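Probable glycosidase crf1 (Neosartorya fumigata, PDB 6IBU) cleaves chitin and transfers the fragments to beta-1,6-glucan or to other chitin chains, cross-linking polysaccharides of the fungal cell wall. Local coordinates at residues E74-A79 with Y215-R220. Residues are numbered along the deposited sequence; the frame is centred on the assembly and turned at random.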
# COMPACT_ATOMS: atom_id res chain seq x y z
N GLU A 74 -1.87 -8.85 3.88
CA GLU A 74 -3.33 -8.97 4.04
C GLU A 74 -3.79 -7.87 5.01
O GLU A 74 -3.27 -7.79 6.13
CB GLU A 74 -3.63 -10.38 4.52
CG GLU A 74 -5.11 -10.72 4.59
CD GLU A 74 -5.35 -12.22 4.63
OE1 GLU A 74 -5.30 -12.85 3.55
OE2 GLU A 74 -5.58 -12.76 5.76
N VAL A 75 -4.72 -7.02 4.58
CA VAL A 75 -5.17 -5.87 5.39
C VAL A 75 -6.69 -5.94 5.51
O VAL A 75 -7.35 -6.08 4.50
CB VAL A 75 -4.70 -4.54 4.79
CG1 VAL A 75 -5.12 -3.38 5.67
CG2 VAL A 75 -3.20 -4.54 4.57
N VAL A 76 -7.21 -5.89 6.73
CA VAL A 76 -8.69 -5.77 6.94
C VAL A 76 -8.99 -4.26 7.09
O VAL A 76 -8.41 -3.71 8.02
CB VAL A 76 -9.11 -6.66 8.13
CG1 VAL A 76 -10.58 -6.49 8.49
CG2 VAL A 76 -8.79 -8.12 7.86
N MET A 77 -9.75 -3.58 6.16
CA MET A 77 -9.96 -2.11 5.98
C MET A 77 -11.42 -1.89 5.59
O MET A 77 -12.15 -2.79 5.05
CB MET A 77 -9.05 -1.47 4.92
CG MET A 77 -9.47 -0.07 4.51
SD MET A 77 -8.34 0.59 3.39
CE MET A 77 -8.75 -0.31 1.90
N LYS A 78 -11.86 -0.85 6.22
CA LYS A 78 -13.09 -0.16 5.85
C LYS A 78 -12.66 1.20 5.35
O LYS A 78 -12.00 1.90 6.07
CB LYS A 78 -14.05 -0.11 7.03
CG LYS A 78 -15.39 0.47 6.60
CD LYS A 78 -16.46 0.34 7.63
CE LYS A 78 -16.21 1.34 8.74
NZ LYS A 78 -17.46 1.98 9.23
N ALA A 79 -12.98 1.52 4.12
CA ALA A 79 -12.45 2.73 3.46
C ALA A 79 -13.19 3.97 3.99
O ALA A 79 -14.33 3.87 4.42
CB ALA A 79 -12.58 2.61 1.97
N TYR A 215 -10.62 2.83 8.33
CA TYR A 215 -10.28 1.98 9.49
C TYR A 215 -9.52 0.75 9.02
O TYR A 215 -9.96 0.05 8.11
CB TYR A 215 -11.53 1.54 10.24
CG TYR A 215 -12.32 2.68 10.83
CD1 TYR A 215 -13.28 3.33 10.08
CD2 TYR A 215 -12.13 3.07 12.15
CE1 TYR A 215 -14.03 4.36 10.62
CE2 TYR A 215 -12.88 4.10 12.71
CZ TYR A 215 -13.83 4.75 11.93
OH TYR A 215 -14.57 5.78 12.42
N VAL A 216 -8.40 0.47 9.68
CA VAL A 216 -7.65 -0.80 9.47
C VAL A 216 -7.71 -1.59 10.78
O VAL A 216 -7.15 -1.14 11.76
CB VAL A 216 -6.21 -0.52 9.01
CG1 VAL A 216 -5.38 -1.80 9.03
CG2 VAL A 216 -6.20 0.14 7.63
N LYS A 217 -8.40 -2.72 10.82
CA LYS A 217 -8.49 -3.43 12.11
C LYS A 217 -7.36 -4.45 12.23
O LYS A 217 -6.94 -4.67 13.36
CB LYS A 217 -9.88 -3.91 12.50
CG LYS A 217 -10.68 -4.75 11.54
CD LYS A 217 -12.16 -4.70 11.93
CE LYS A 217 -12.82 -6.06 12.04
NZ LYS A 217 -13.98 -6.05 12.97
N SER A 218 -6.81 -4.99 11.14
CA SER A 218 -5.71 -5.97 11.26
C SER A 218 -4.80 -5.99 10.04
O SER A 218 -5.23 -5.59 8.93
CB SER A 218 -6.22 -7.36 11.60
OG SER A 218 -6.80 -7.99 10.48
N VAL A 219 -3.56 -6.42 10.28
CA VAL A 219 -2.52 -6.62 9.24
C VAL A 219 -1.87 -7.99 9.44
O VAL A 219 -1.46 -8.28 10.56
CB VAL A 219 -1.51 -5.48 9.25
CG1 VAL A 219 -0.26 -5.82 8.47
CG2 VAL A 219 -2.15 -4.22 8.73
N ARG A 220 -1.76 -8.77 8.37
CA ARG A 220 -0.94 -10.00 8.34
C ARG A 220 0.10 -9.86 7.23
O ARG A 220 -0.29 -9.66 6.08
CB ARG A 220 -1.83 -11.22 8.11
CG ARG A 220 -1.06 -12.53 8.09
CD ARG A 220 -1.94 -13.68 7.66
NE ARG A 220 -1.16 -14.92 7.65
CZ ARG A 220 -0.87 -15.64 8.73
NH1 ARG A 220 -1.29 -15.27 9.93
NH2 ARG A 220 -0.17 -16.75 8.60
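Strands 74-78 and 215-220 run antiparallel at 147°, their axes coming within 4.7 Å, paired by six backbone hydrogen bonds whose register slips by one residue between Val76 and Met77. The slip is a beta bulge on the 215-220 side: Val76 N binds Ser218 O, whereas Val76 O receives Lys217 N over a less straight path (N-H...O 141°) and also meets Val216 CA. Lys217, the extra residue, has a helix-like psi. Its CG slants across Val76 CG1 at 3.5 Å, while its amine makes a cation-pi contact with Phe139. Ser218 is turned with OG between its backbone N and carbonyl carbon (chi1 76°), which brings Ser218 OG to 3.3 Å from Val76 CG2. On the face that carries Val76 and Ser218, Lys78 and Tyr215 run side by side in the same direction, Lys78 CE lying 3.8 Å from Tyr215 CD1. At the other end Glu74 CB touches Arg220 CB at 4.1 Å. Their charged ends stay near each other without meeting (Glu74 OE2 to Arg220 NE 5.3 Å): Glu74 OE1 is hydrogen-bonded to Thr143 OG1, and Arg220 forms a salt bridge with Glu222. The opposite face is buried and apolar. Val75 CG1 meets Val216 CG1 at 3.7 Å, and both valines press on Leu183, while Met77 reaches Ile89. Bulges are common in antiparallel sheets; packing against a second sheet, here carrying chitin-binding Glu102 and Arg182, marks this GH16 domain's concanavalin-like beta-sandwich.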